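Side-chain contacts in OTU domain-containing protein wMelOTU (Wolbachia pipientis wMel, PDB 6W9O), which probably removes ubiquitin from modified proteins as a cysteine protease of the OTU deubiquitinase family and probably acts as a bacterial effector: residues 73-76 against 77-80; 111-114 against 115-119; 123-126 against 127-130; 131-134 against 135-139. One frame throughout, in Å; residues are numbered along the deposited sequence.

In the fold
All four contacts are local, each joining side chains a turn or so apart, and they come in series along the chain. Contact 1 lies on helix 72-84, contact 2 toward the end of helix 105-116, and contacts 3 and 4 divide helix 126-137 between its start and its finish. The centres of contacts 1, 3 and 4 are 11 to 12 Å apart, those of contacts 2 and 4 about 19 Å. Polar side chains tie the helices together: Asp78 meets Lys136 and Tyr137, Tyr113 meets Glu129, and Arg76 reaches the carbonyl of Ile117. The three helices thereby form one connected part of the OTU-like domain, and helix 126-137 leads through two residues into strand 140-146 of its mixed sheet.

Contact 1: 73-76 against 77-80; sequences EKLR and NDCR
Lys74 and Asp78, one helical turn apart, meet with their side chains at about a right angle. Lys74 CE lies 3.7 Å from Asp78 OD1, while NZ stays 4.1 Å from the same oxygen, beyond a salt bridge. A water closes the gap: it donates to Asp78 OD1 at 2.6 Å and accepts from both Lys74 NZ and Asn77 ND2, so one molecule links an ammonium, an amide and a carboxylate. The lysine chain bends at chi2 (60°), which turns its end along the helix toward Asp78. On the other carboxylate oxygen, Leu75 CD2 packs against Asp78 OD2 at 3.7 Å. Lys74 and Asp78 form an i to i+4 pair on an alpha helix, Leu75 and Asp78 an i to i+3 pair; the backbone bond from Asp78 N to Lys74 O, 2.8 Å, holds the former in step. The carboxylate also faces helix 126-137, where Lys136 forms a salt bridge to OD1 and Tyr137 a hydrogen bond to OD2; these positive and donor groups would probably stabilise its ionised form. Cys79 SG comes 3.5 Å from Leu75 O. Arg76 extends from CG to NE, and its guanidinium bonds to the carbonyls of Ile117 and Arg122 and to Ser52 OG.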
ATOM      1  N   GLU A  73       7.072  -8.168  -6.487  1.00 18.82           N
ATOM      2  CA  GLU A  73       7.374  -9.496  -5.939  1.00 17.50           C
ATOM      3  C   GLU A  73       8.111  -9.387  -4.614  1.00 20.63           C
ATOM      4  O   GLU A  73       7.854 -10.167  -3.687  1.00 20.15           O
ATOM      5  CB  GLU A  73       8.170 -10.342  -6.944  1.00 21.43           C
ATOM      6  CG  GLU A  73       8.538 -11.694  -6.397  1.00 31.08           C
ATOM      7  CD  GLU A  73       9.348 -12.519  -7.374  1.00 52.86           C
ATOM      8  OE1 GLU A  73       9.376 -13.757  -7.209  1.00 59.51           O
ATOM      9  OE2 GLU A  73       9.964 -11.933  -8.301  1.00 62.65           O
ATOM     10  N   LYS A  74       9.076  -8.456  -4.517  1.00 18.22           N
ATOM     11  CA  LYS A  74       9.796  -8.302  -3.264  1.00 19.81           C
ATOM     12  C   LYS A  74       8.852  -7.851  -2.150  1.00 18.29           C
ATOM     13  O   LYS A  74       8.994  -8.313  -1.019  1.00 17.41           O
ATOM     14  CB  LYS A  74      10.928  -7.282  -3.463  1.00 19.72           C
ATOM     15  CG  LYS A  74      11.706  -6.909  -2.164  1.00 26.85           C
ATOM     16  CD  LYS A  74      12.382  -8.056  -1.496  1.00 29.70           C
ATOM     17  CE  LYS A  74      13.426  -7.537  -0.477  1.00 33.64           C
ATOM     18  NZ  LYS A  74      14.084  -8.698   0.199  1.00 37.78           N
ATOM     19  N   LEU A  75       7.869  -6.986  -2.463  1.00 16.83           N
ATOM     20  CA  LEU A  75       6.913  -6.556  -1.444  1.00 16.44           C
ATOM     21  C   LEU A  75       6.070  -7.737  -0.949  1.00 16.22           C
ATOM     22  O   LEU A  75       5.841  -7.870   0.262  1.00 15.18           O
ATOM     23  CB  LEU A  75       6.007  -5.432  -1.953  1.00 14.87           C
ATOM     24  CG  LEU A  75       6.815  -4.173  -2.263  1.00 16.89           C
ATOM     25  CD1 LEU A  75       5.857  -3.216  -2.955  1.00 18.29           C
ATOM     26  CD2 LEU A  75       7.349  -3.507  -0.974  1.00 16.87           C
ATOM     27  N   ARG A  76       5.658  -8.642  -1.859  1.00 15.33           N
ATOM     28  CA  ARG A  76       4.976  -9.866  -1.404  1.00 15.56           C
ATOM     29  C   ARG A  76       5.908 -10.693  -0.536  1.00 17.44           C
ATOM     30  O   ARG A  76       5.501 -11.220   0.503  1.00 16.08           O
ATOM     31  CB  ARG A  76       4.493 -10.701  -2.602  1.00 15.94           C
ATOM     32  CG  ARG A  76       3.319 -10.066  -3.359  1.00 14.86           C
ATOM     33  CD  ARG A  76       2.942 -10.974  -4.529  1.00 18.28           C
ATOM     34  NE  ARG A  76       1.750 -10.476  -5.246  1.00 17.04           N
ATOM     35  CZ  ARG A  76       0.490 -10.691  -4.843  1.00 17.57           C
ATOM     36  NH1 ARG A  76       0.214 -11.374  -3.710  1.00 16.05           N
ATOM     37  NH2 ARG A  76      -0.506 -10.202  -5.586  1.00 16.16           N
ATOM     38  N   ASN A  77       7.196 -10.801  -0.923  1.00 16.77           N
ATOM     39  CA  ASN A  77       8.133 -11.578  -0.104  1.00 15.48           C
ATOM     40  C   ASN A  77       8.330 -10.965   1.290  1.00 15.30           C
ATOM     41  O   ASN A  77       8.521 -11.704   2.265  1.00 18.17           O
ATOM     42  CB  ASN A  77       9.473 -11.666  -0.814  1.00 19.77           C
ATOM     43  CG  ASN A  77      10.329 -12.717  -0.197  1.00 29.34           C
ATOM     44  OD1 ASN A  77      10.017 -13.931  -0.302  1.00 34.04           O
ATOM     45  ND2 ASN A  77      11.425 -12.292   0.458  1.00 34.07           N
ATOM     46  N   ASP A  78       8.276  -9.636   1.393  1.00 16.06           N
ATOM     47  CA  ASP A  78       8.370  -8.976   2.705  1.00 15.86           C
ATOM     48  C   ASP A  78       7.193  -9.392   3.587  1.00 16.88           C
ATOM     49  O   ASP A  78       7.337  -9.570   4.806  1.00 18.91           O
ATOM     50  CB  ASP A  78       8.276  -7.448   2.538  1.00 15.18           C
ATOM     51  CG  ASP A  78       9.510  -6.802   1.830  1.00 17.51           C
ATOM     52  OD1 ASP A  78      10.628  -7.379   1.872  1.00 21.69           O
ATOM     53  OD2 ASP A  78       9.277  -5.711   1.253  1.00 18.18           O
ATOM     54  N   CYS A  79       6.042  -9.639   2.961  1.00 14.33           N
ATOM     55  CA  CYS A  79       4.880 -10.047   3.750  1.00 15.66           C
ATOM     56  C   CYS A  79       5.000 -11.506   4.139  1.00 16.25           C
ATOM     57  O   CYS A  79       4.682 -11.885   5.274  1.00 15.92           O
ATOM     58  CB  CYS A  79       3.602  -9.796   2.929  1.00 15.38           C
ATOM     59  SG  CYS A  79       3.311  -7.992   2.686  1.00 15.56           S
ATOM     60  N   ARG A  80       5.511 -12.348   3.221  1.00 14.88           N
ATOM     61  CA  ARG A  80       5.807 -13.727   3.584  1.00 15.36           C
ATOM     62  C   ARG A  80       6.769 -13.781   4.758  1.00 18.35           C
ATOM     63  O   ARG A  80       6.588 -14.566   5.693  1.00 20.04           O
ATOM     64  CB  ARG A  80       6.441 -14.449   2.382  1.00 18.27           C
ATOM     65  CG  ARG A  80       6.913 -15.831   2.690  1.00 23.79           C
ATOM     66  CD  ARG A  80       7.521 -16.446   1.440  1.00 24.78           C
ATOM     67  NE  ARG A  80       8.233 -17.671   1.746  1.00 43.89           N
ATOM     68  CZ  ARG A  80       7.729 -18.887   1.515  1.00 60.20           C
ATOM     69  NH1 ARG A  80       6.515 -19.017   0.960  1.00 58.24           N
ATOM     70  NH2 ARG A  80       8.440 -19.975   1.822  1.00 59.83           N
TER
HETATM   71  O   HOH W   1      11.771  -9.721   1.519  1.00 29.53           O

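Contact 2: 111-114 against 115-119; sequences DNYT and ADIMR
Ile117 N donates to Tyr113 O at 2.8 Å, and one residue earlier Asp116 N reaches Asn112 O at the same length; these are strong backbone bonds near the end of the helix. A water that donates to Asn112 O also accepts from Arg119 NH1 at 2.7 Å. That guanidinium is anchored in turn by Asp116, whose OD1 lies in its plane, 2.9 Å from NH1, and is met on the anti side with the donor tilted 21° from the carboxylate plane. Asp116 OD2 also pairs with Arg122, so the carboxylate is bonded to two arginines. Helix 105-116 gives way here to a type I beta turn from Asp116 to Arg119, and the salt bridge joins the side chains of its first and last residues. Thr114 OG1 turns back to Asp111 O at 2.8 Å. Ile117 CB sits over one face of the Tyr113 ring, 4.1 Å from its centroid and 22° off the normal, a CH-pi contact. With CG1 anti to the backbone N (chi1 -165°), the isoleucine runs out along the ring until CD1 lies 3.6 Å from Tyr113 OH. The hydroxyl bonds to Glu129 of helix 126-137, and Phe91 meets the ring edge-to-face.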
ATOM      1  N   ASP A 111       0.876 -20.693   7.920  1.00 32.15           N
ATOM      2  CA  ASP A 111       1.602 -21.395   6.867  1.00 33.69           C
ATOM      3  C   ASP A 111       0.902 -21.274   5.518  1.00 28.91           C
ATOM      4  O   ASP A 111       1.569 -21.069   4.500  1.00 34.63           O
ATOM      5  CB  ASP A 111       1.847 -22.847   7.250  1.00 40.30           C
ATOM      6  CG  ASP A 111       2.813 -22.961   8.393  1.00 52.66           C
ATOM      7  OD1 ASP A 111       2.593 -23.835   9.250  1.00 62.21           O
ATOM      8  OD2 ASP A 111       3.769 -22.146   8.456  1.00 57.17           O
ATOM      9  N   ASN A 112      -0.430 -21.380   5.488  1.00 28.24           N
ATOM     10  CA  ASN A 112      -1.142 -21.157   4.233  1.00 26.17           C
ATOM     11  C   ASN A 112      -0.865 -19.765   3.681  1.00 24.75           C
ATOM     12  O   ASN A 112      -0.649 -19.604   2.472  1.00 26.13           O
ATOM     13  CB  ASN A 112      -2.640 -21.329   4.426  1.00 26.31           C
ATOM     14  CG  ASN A 112      -3.014 -22.742   4.727  1.00 39.93           C
ATOM     15  OD1 ASN A 112      -4.133 -23.011   5.165  1.00 42.84           O
ATOM     16  ND2 ASN A 112      -2.089 -23.662   4.490  1.00 37.52           N
ATOM     17  N   TYR A 113      -0.862 -18.749   4.557  1.00 21.87           N
ATOM     18  CA  TYR A 113      -0.556 -17.378   4.130  1.00 19.33           C
ATOM     19  C   TYR A 113       0.814 -17.292   3.480  1.00 21.19           C
ATOM     20  O   TYR A 113       0.971 -16.616   2.456  1.00 21.32           O
ATOM     21  CB  TYR A 113      -0.596 -16.437   5.352  1.00 18.35           C
ATOM     22  CG  TYR A 113      -0.296 -14.976   5.027  1.00 16.83           C
ATOM     23  CD1 TYR A 113       1.019 -14.493   4.950  1.00 16.57           C
ATOM     24  CD2 TYR A 113      -1.333 -14.079   4.767  1.00 17.60           C
ATOM     25  CE1 TYR A 113       1.277 -13.161   4.636  1.00 16.55           C
ATOM     26  CE2 TYR A 113      -1.075 -12.744   4.450  1.00 17.87           C
ATOM     27  CZ  TYR A 113       0.237 -12.289   4.405  1.00 15.59           C
ATOM     28  OH  TYR A 113       0.505 -10.949   4.097  1.00 15.45           O
ATOM     29  N   THR A 114       1.835 -17.939   4.072  1.00 21.72           N
ATOM     30  CA  THR A 114       3.185 -17.780   3.523  1.00 24.00           C
ATOM     31  C   THR A 114       3.255 -18.311   2.090  1.00 25.99           C
ATOM     32  O   THR A 114       4.051 -17.815   1.284  1.00 28.94           O
ATOM     33  CB  THR A 114       4.242 -18.444   4.425  1.00 27.10           C
ATOM     34  OG1 THR A 114       4.042 -19.859   4.428  1.00 28.56           O
ATOM     35  CG2 THR A 114       4.107 -17.964   5.860  1.00 25.35           C
ATOM     36  N   ALA A 115       2.434 -19.305   1.757  1.00 24.47           N
ATOM     37  CA  ALA A 115       2.362 -19.756   0.365  1.00 26.13           C
ATOM     38  C   ALA A 115       1.487 -18.829  -0.475  1.00 28.70           C
ATOM     39  O   ALA A 115       1.880 -18.416  -1.572  1.00 27.43           O
ATOM     40  CB  ALA A 115       1.835 -21.184   0.298  1.00 28.81           C
ATOM     41  N   ASP A 116       0.292 -18.501   0.035  1.00 21.66           N
ATOM     42  CA  ASP A 116      -0.683 -17.774  -0.774  1.00 20.72           C
ATOM     43  C   ASP A 116      -0.213 -16.367  -1.111  1.00 18.35           C
ATOM     44  O   ASP A 116      -0.536 -15.857  -2.200  1.00 18.65           O
ATOM     45  CB  ASP A 116      -2.014 -17.691  -0.035  1.00 19.56           C
ATOM     46  CG  ASP A 116      -3.197 -17.381  -0.996  1.00 27.89           C
ATOM     47  OD1 ASP A 116      -3.258 -17.973  -2.116  1.00 28.69           O
ATOM     48  OD2 ASP A 116      -4.064 -16.554  -0.623  1.00 29.79           O
ATOM     49  N   ILE A 117       0.517 -15.691  -0.200  1.00 17.01           N
ATOM     50  CA  ILE A 117       0.879 -14.305  -0.413  1.00 16.95           C
ATOM     51  C   ILE A 117       1.842 -14.131  -1.585  1.00 16.58           C
ATOM     52  O   ILE A 117       1.936 -13.036  -2.126  1.00 16.56           O
ATOM     53  CB  ILE A 117       1.404 -13.686   0.899  1.00 15.97           C
ATOM     54  CG1 ILE A 117       1.439 -12.135   0.829  1.00 17.16           C
ATOM     55  CG2 ILE A 117       2.847 -14.194   1.202  1.00 19.50           C
ATOM     56  CD1 ILE A 117       0.070 -11.512   0.607  1.00 18.90           C
ATOM     57  N   MET A 118       2.514 -15.198  -2.004  1.00 16.83           N
ATOM     58  CA  MET A 118       3.412 -15.103  -3.144  1.00 18.32           C
ATOM     59  C   MET A 118       2.696 -15.296  -4.469  1.00 23.39           C
ATOM     60  O   MET A 118       3.331 -15.151  -5.514  1.00 24.35           O
ATOM     61  CB  MET A 118       4.541 -16.125  -3.027  1.00 21.00           C
ATOM     62  CG  MET A 118       5.426 -15.866  -1.774  1.00 20.95           C
ATOM     63  SD  MET A 118       6.058 -14.193  -1.621  1.00 22.28           S
ATOM     64  CE  MET A 118       6.989 -13.975  -3.158  1.00 24.81           C
ATOM     65  N   ARG A 119       1.398 -15.603  -4.457  1.00 20.42           N
ATOM     66  CA  ARG A 119       0.651 -15.836  -5.693  1.00 20.51           C
ATOM     67  C   ARG A 119       0.035 -14.528  -6.164  1.00 19.24           C
ATOM     68  O   ARG A 119      -0.566 -13.808  -5.361  1.00 17.42           O
ATOM     69  CB  ARG A 119      -0.479 -16.844  -5.439  1.00 19.42           C
ATOM     70  CG  ARG A 119       0.021 -18.204  -4.961  1.00 22.20           C
ATOM     71  CD  ARG A 119      -1.152 -19.156  -4.722  1.00 24.14           C
ATOM     72  NE  ARG A 119      -0.692 -20.472  -4.292  1.00 33.94           N
ATOM     73  CZ  ARG A 119      -1.000 -21.043  -3.135  1.00 37.19           C
ATOM     74  NH1 ARG A 119      -1.821 -20.449  -2.268  1.00 35.76           N
ATOM     75  NH2 ARG A 119      -0.499 -22.240  -2.853  1.00 42.57           N
TER
HETATM   76  O   HOH W   2      -1.783 -21.130   0.295  1.00 99.09           O

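Contact 3: 123-126 against 127-130; sequences WGDP and DVEG
Asp125 CB lies 3.4 Å from Glu129 OE1, the start of a side chain that reaches along the first turn of helix 126-137. Its CG stands anti to the backbone N (chi1 177°), which brings the carboxylate back over the helix start. There OD1 accepts from Asp127 N at 3.0 Å, met from above the carboxylate plane, 55° out of it. OD2 touches Val128 CG2 at 3.9 Å. Asp125 is thus the N-cap of the helix. The carboxylates of Asp125 and Asp127, their planes 60° apart, bring like charges to 3.9 Å between Asp125 OD1 and Asp127 OD2; two waters, one bridging each Asp125 oxygen to Asp127 OD2, probably lessen the repulsion, and Ser165 bonds to Asp127 OD1. Asp125 also donates: its N bonds to Glu129 OE1 at 2.8 Å, nearly along the C-O axis, while a water joins that oxygen to Trp123 O. A bend at chi2 folds the glutamate back to this position, and its OE2 is held by Tyr113 OH. The helix opens with a wider pi-type turn: Gly130 N reaches Asp125 O at 3.1 Å, and Val128 N reaches the same oxygen from the opposite face of its carbonyl plane.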
ATOM      1  N   TRP A 123      -4.892 -10.923  -3.905  1.00 14.36           N
ATOM      2  CA  TRP A 123      -4.788  -9.466  -3.972  1.00 13.07           C
ATOM      3  C   TRP A 123      -4.395  -8.872  -2.624  1.00 13.68           C
ATOM      4  O   TRP A 123      -4.784  -9.352  -1.560  1.00 14.84           O
ATOM      5  CB  TRP A 123      -6.110  -8.832  -4.447  1.00 13.51           C
ATOM      6  CG  TRP A 123      -6.517  -9.198  -5.781  1.00 15.50           C
ATOM      7  CD1 TRP A 123      -6.075 -10.261  -6.545  1.00 17.23           C
ATOM      8  CD2 TRP A 123      -7.473  -8.502  -6.579  1.00 16.27           C
ATOM      9  NE1 TRP A 123      -6.743 -10.269  -7.796  1.00 21.26           N
ATOM     10  CE2 TRP A 123      -7.576  -9.176  -7.825  1.00 18.00           C
ATOM     11  CE3 TRP A 123      -8.276  -7.370  -6.344  1.00 18.99           C
ATOM     12  CZ2 TRP A 123      -8.459  -8.760  -8.824  1.00 22.72           C
ATOM     13  CZ3 TRP A 123      -9.141  -6.952  -7.335  1.00 23.86           C
ATOM     14  CH2 TRP A 123      -9.233  -7.649  -8.561  1.00 24.10           C
ATOM     15  N   GLY A 124      -3.565  -7.838  -2.645  1.00 12.37           N
ATOM     16  CA  GLY A 124      -3.112  -7.219  -1.394  1.00 14.15           C
ATOM     17  C   GLY A 124      -4.166  -6.327  -0.732  1.00 12.57           C
ATOM     18  O   GLY A 124      -5.062  -5.767  -1.381  1.00 13.93           O
ATOM     19  N   ASP A 125      -4.060  -6.216   0.590  1.00 12.93           N
ATOM     20  CA  ASP A 125      -5.038  -5.532   1.441  1.00 15.22           C
ATOM     21  C   ASP A 125      -4.271  -4.498   2.255  1.00 14.38           C
ATOM     22  O   ASP A 125      -3.358  -4.865   3.029  1.00 14.01           O
ATOM     23  CB  ASP A 125      -5.675  -6.611   2.331  1.00 15.58           C
ATOM     24  CG  ASP A 125      -6.658  -6.079   3.343  1.00 19.29           C
ATOM     25  OD1 ASP A 125      -6.834  -4.854   3.457  1.00 16.74           O
ATOM     26  OD2 ASP A 125      -7.279  -6.939   4.002  1.00 18.45           O
ATOM     27  N   PRO A 126      -4.622  -3.217   2.155  1.00 13.93           N
ATOM     28  CA  PRO A 126      -3.925  -2.174   2.967  1.00 13.99           C
ATOM     29  C   PRO A 126      -3.929  -2.472   4.442  1.00 14.82           C
ATOM     30  O   PRO A 126      -2.942  -2.144   5.116  1.00 15.08           O
ATOM     31  CB  PRO A 126      -4.739  -0.902   2.700  1.00 16.14           C
ATOM     32  CG  PRO A 126      -5.302  -1.117   1.317  1.00 18.53           C
ATOM     33  CD  PRO A 126      -5.599  -2.632   1.209  1.00 16.73           C
ATOM     34  N   ASP A 127      -4.994  -3.081   4.980  1.00 13.78           N
ATOM     35  CA  ASP A 127      -5.061  -3.274   6.410  1.00 12.66           C
ATOM     36  C   ASP A 127      -4.102  -4.352   6.886  1.00 14.26           C
ATOM     37  O   ASP A 127      -3.821  -4.425   8.092  1.00 16.67           O
ATOM     38  CB  ASP A 127      -6.445  -3.710   6.838  1.00 14.89           C
ATOM     39  CG  ASP A 127      -7.503  -2.645   6.637  1.00 28.48           C
ATOM     40  OD1 ASP A 127      -7.223  -1.437   6.791  1.00 28.30           O
ATOM     41  OD2 ASP A 127      -8.665  -3.054   6.339  1.00 30.35           O
ATOM     42  N   VAL A 128      -3.665  -5.245   5.988  1.00 13.48           N
ATOM     43  CA  VAL A 128      -2.780  -6.328   6.419  1.00 12.97           C
ATOM     44  C   VAL A 128      -1.412  -6.134   5.768  1.00 16.00           C
ATOM     45  O   VAL A 128      -0.419  -5.776   6.446  1.00 14.11           O
ATOM     46  CB  VAL A 128      -3.355  -7.722   6.097  1.00 13.99           C
ATOM     47  CG1 VAL A 128      -2.381  -8.789   6.630  1.00 15.71           C
ATOM     48  CG2 VAL A 128      -4.751  -7.891   6.757  1.00 15.81           C
ATOM     49  N   GLU A 129      -1.332  -6.346   4.463  1.00 13.88           N
ATOM     50  CA  GLU A 129      -0.052  -6.137   3.793  1.00 13.05           C
ATOM     51  C   GLU A 129       0.382  -4.700   3.883  1.00 13.36           C
ATOM     52  O   GLU A 129       1.588  -4.436   4.014  1.00 13.54           O
ATOM     53  CB  GLU A 129      -0.171  -6.569   2.338  1.00 14.80           C
ATOM     54  CG  GLU A 129      -0.290  -8.128   2.194  1.00 13.53           C
ATOM     55  CD  GLU A 129      -1.635  -8.667   2.584  1.00 14.87           C
ATOM     56  OE1 GLU A 129      -2.653  -8.081   2.170  1.00 15.63           O
ATOM     57  OE2 GLU A 129      -1.647  -9.672   3.312  1.00 15.90           O
ATOM     58  N   GLY A 130      -0.547  -3.737   3.822  1.00 12.18           N
ATOM     59  CA  GLY A 130      -0.115  -2.327   3.954  1.00 14.35           C
ATOM     60  C   GLY A 130       0.536  -2.054   5.301  1.00 13.25           C
ATOM     61  O   GLY A 130       1.587  -1.406   5.384  1.00 14.61           O
TER
HETATM   62  O   HOH W   3      -4.367  -9.978   1.027  1.00 21.73           O
HETATM   63  O   HOH W   4      -8.849  -6.100   6.012  1.00 21.19           O
HETATM   64  O   HOH W   5      -9.033  -3.292   3.217  1.00 29.34           O

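Contact 4: 131-134 against 135-139; sequences RILC and EKYKV
Leu133 and Tyr137 lie side by side and point the same way, one turn apart, with Leu133 CD2 4.1 Å from Tyr137 CE2. A chi1 of -64° lays the tyrosine ring back along the preceding turn, where its CD2 comes 3.3 Å from Leu133 O, which lies at the ring edge, near its plane. That oxygen is already taken by Tyr137 N at 2.9 Å. Over one face of the ring lies Lys136 CG, 3.8 Å above the plane and offset toward the rim, at the root of an extended lysine chain. Cys134 looks to another side of the helix, where its thiol comes up to Val139, the residue that leads into strand 140-146; Val139 is modelled in two conformers, which leaves the details of that approach doubtful. Helix 126-137 ends at this point: Lys138 takes positive phi (60°), and Val139 N turns back to Cys134 O. Leu133 also packs on Phe54 and Phe58 of helix 53-66, and Val139 on Phe58 and Leu62, while Leu133 and Tyr137 both touch Leu75 of helix 72-84. Apolar packing therefore joins this helix to two others, and the polar ends add to it: Lys136 NZ and Tyr137 OH give the carboxylate of Asp78 a cation and a hydroxyl, which probably helps keep it ionised and links the two helices through one acid.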
ATOM      1  N   ARG A 131      -0.022  -2.593   6.377  1.00 13.05           N
ATOM      2  CA  ARG A 131       0.547  -2.404   7.707  1.00 13.35           C
ATOM      3  C   ARG A 131       1.936  -3.043   7.810  1.00 12.94           C
ATOM      4  O   ARG A 131       2.877  -2.441   8.377  1.00 14.14           O
ATOM      5  CB  ARG A 131      -0.417  -2.977   8.749  1.00 15.43           C
ATOM      6  CG  ARG A 131       0.124  -2.831  10.158  1.00 16.84           C
ATOM      7  CD  ARG A 131      -1.018  -3.131  11.194  1.00 18.93           C
ATOM      8  NE  ARG A 131      -0.483  -3.022  12.543  1.00 20.96           N
ATOM      9  CZ  ARG A 131      -1.224  -3.204  13.641  1.00 21.63           C
ATOM     10  NH1 ARG A 131      -2.508  -3.480  13.517  1.00 25.94           N
ATOM     11  NH2 ARG A 131      -0.667  -3.098  14.828  1.00 30.49           N
ATOM     12  N   ILE A 132       2.103  -4.231   7.219  1.00 12.24           N
ATOM     13  CA  ILE A 132       3.411  -4.896   7.220  1.00 15.00           C
ATOM     14  C   ILE A 132       4.435  -4.046   6.470  1.00 13.21           C
ATOM     15  O   ILE A 132       5.572  -3.867   6.933  1.00 14.73           O
ATOM     16  CB  ILE A 132       3.310  -6.295   6.572  1.00 13.81           C
ATOM     17  CG1 ILE A 132       2.470  -7.236   7.439  1.00 13.94           C
ATOM     18  CG2 ILE A 132       4.764  -6.834   6.283  1.00 15.53           C
ATOM     19  CD1 ILE A 132       2.030  -8.529   6.671  1.00 15.61           C
ATOM     20  N   LEU A 133       4.056  -3.509   5.301  1.00 14.01           N
ATOM     21  CA  LEU A 133       5.040  -2.767   4.514  1.00 14.18           C
ATOM     22  C   LEU A 133       5.331  -1.406   5.133  1.00 14.23           C
ATOM     23  O   LEU A 133       6.451  -0.877   4.986  1.00 15.06           O
ATOM     24  CB  LEU A 133       4.533  -2.614   3.082  1.00 15.63           C
ATOM     25  CG  LEU A 133       4.291  -3.953   2.372  1.00 13.91           C
ATOM     26  CD1 LEU A 133       3.650  -3.701   1.011  1.00 14.15           C
ATOM     27  CD2 LEU A 133       5.647  -4.714   2.266  1.00 15.69           C
ATOM     28  N   CYS A 134       4.358  -0.789   5.813  1.00 14.36           N
ATOM     29  CA  CYS A 134       4.611   0.473   6.495  1.00 15.12           C
ATOM     30  C   CYS A 134       5.658   0.252   7.575  1.00 16.94           C
ATOM     31  O   CYS A 134       6.582   1.075   7.771  1.00 17.42           O
ATOM     32  CB  CYS A 134       3.299   0.948   7.148  1.00 14.65           C
ATOM     33  SG  CYS A 134       2.250   1.771   5.943  1.00 16.66           S
ATOM     34  N   GLU A 135       5.551  -0.864   8.293  1.00 14.78           N
ATOM     35  CA  GLU A 135       6.532  -1.198   9.329  1.00 16.52           C
ATOM     36  C   GLU A 135       7.928  -1.415   8.730  1.00 16.76           C
ATOM     37  O   GLU A 135       8.932  -0.907   9.269  1.00 20.70           O
ATOM     38  CB  GLU A 135       6.049  -2.449  10.085  1.00 22.76           C
ATOM     39  CG  GLU A 135       7.160  -3.229  10.800  1.00 32.22           C
ATOM     40  CD  GLU A 135       7.490  -2.656  12.110  1.00 47.21           C
ATOM     41  OE1 GLU A 135       8.615  -2.924  12.619  1.00 50.25           O
ATOM     42  OE2 GLU A 135       6.623  -1.933  12.634  1.00 49.27           O
ATOM     43  N   LYS A 136       8.028  -2.134   7.620  1.00 16.58           N
ATOM     44  CA  LYS A 136       9.348  -2.406   7.044  1.00 17.92           C
ATOM     45  C   LYS A 136       9.986  -1.136   6.476  1.00 16.98           C
ATOM     46  O   LYS A 136      11.173  -0.877   6.726  1.00 19.17           O
ATOM     47  CB  LYS A 136       9.270  -3.461   5.942  1.00 19.79           C
ATOM     48  CG  LYS A 136      10.687  -3.634   5.313  1.00 23.62           C
ATOM     49  CD  LYS A 136      10.839  -4.984   4.646  1.00 24.23           C
ATOM     50  CE  LYS A 136      12.304  -5.146   4.205  1.00 26.99           C
ATOM     51  NZ  LYS A 136      12.517  -6.480   3.601  1.00 29.44           N
ATOM     52  N   TYR A 137       9.234  -0.334   5.739  1.00 14.55           N
ATOM     53  CA  TYR A 137       9.807   0.799   5.002  1.00 15.15           C
ATOM     54  C   TYR A 137       9.678   2.105   5.757  1.00 18.93           C
ATOM     55  O   TYR A 137      10.155   3.140   5.255  1.00 20.59           O
ATOM     56  CB  TYR A 137       9.217   0.887   3.582  1.00 16.63           C
ATOM     57  CG  TYR A 137       9.621  -0.354   2.805  1.00 15.45           C
ATOM     58  CD1 TYR A 137      10.895  -0.446   2.266  1.00 16.98           C
ATOM     59  CD2 TYR A 137       8.757  -1.464   2.660  1.00 18.02           C
ATOM     60  CE1 TYR A 137      11.315  -1.558   1.617  1.00 17.67           C
ATOM     61  CE2 TYR A 137       9.190  -2.589   2.021  1.00 17.63           C
ATOM     62  CZ  TYR A 137      10.453  -2.637   1.482  1.00 18.60           C
ATOM     63  OH  TYR A 137      10.909  -3.772   0.851  1.00 20.64           O
ATOM     64  N   LYS A 138       9.105   2.073   6.969  1.00 15.96           N
ATOM     65  CA  LYS A 138       9.059   3.266   7.835  1.00 14.87           C
ATOM     66  C   LYS A 138       8.309   4.393   7.135  1.00 16.53           C
ATOM     67  O   LYS A 138       8.740   5.546   7.094  1.00 19.88           O
ATOM     68  CB  LYS A 138      10.474   3.684   8.313  1.00 19.69           C
ATOM     69  CG  LYS A 138      11.256   2.496   8.890  1.00 25.07           C
ATOM     70  CD  LYS A 138      12.043   2.870  10.144  1.00 41.55           C
ATOM     71  CE  LYS A 138      13.083   1.782  10.406  1.00 48.51           C
ATOM     72  NZ  LYS A 138      12.577   0.714  11.321  1.00 54.55           N
ATOM     73  N   VAL A 139       7.220   3.978   6.524  1.00 13.88           N
ATOM     74  CA  VAL A 139       6.231   4.926   5.913  0.98 13.37           C
ATOM     75  C   VAL A 139       4.747   4.796   6.378  1.00 15.76           C
ATOM     76  O   VAL A 139       4.227   3.863   7.144  1.00 16.67           O
ATOM     77  CB  VAL A 139       6.271   4.820   4.377  0.98 19.73           C
ATOM     78  CG1 VAL A 139       7.635   5.181   3.812  0.98 16.61           C
ATOM     79  CG2 VAL A 139       5.831   3.442   3.906  0.98 17.75           C
TER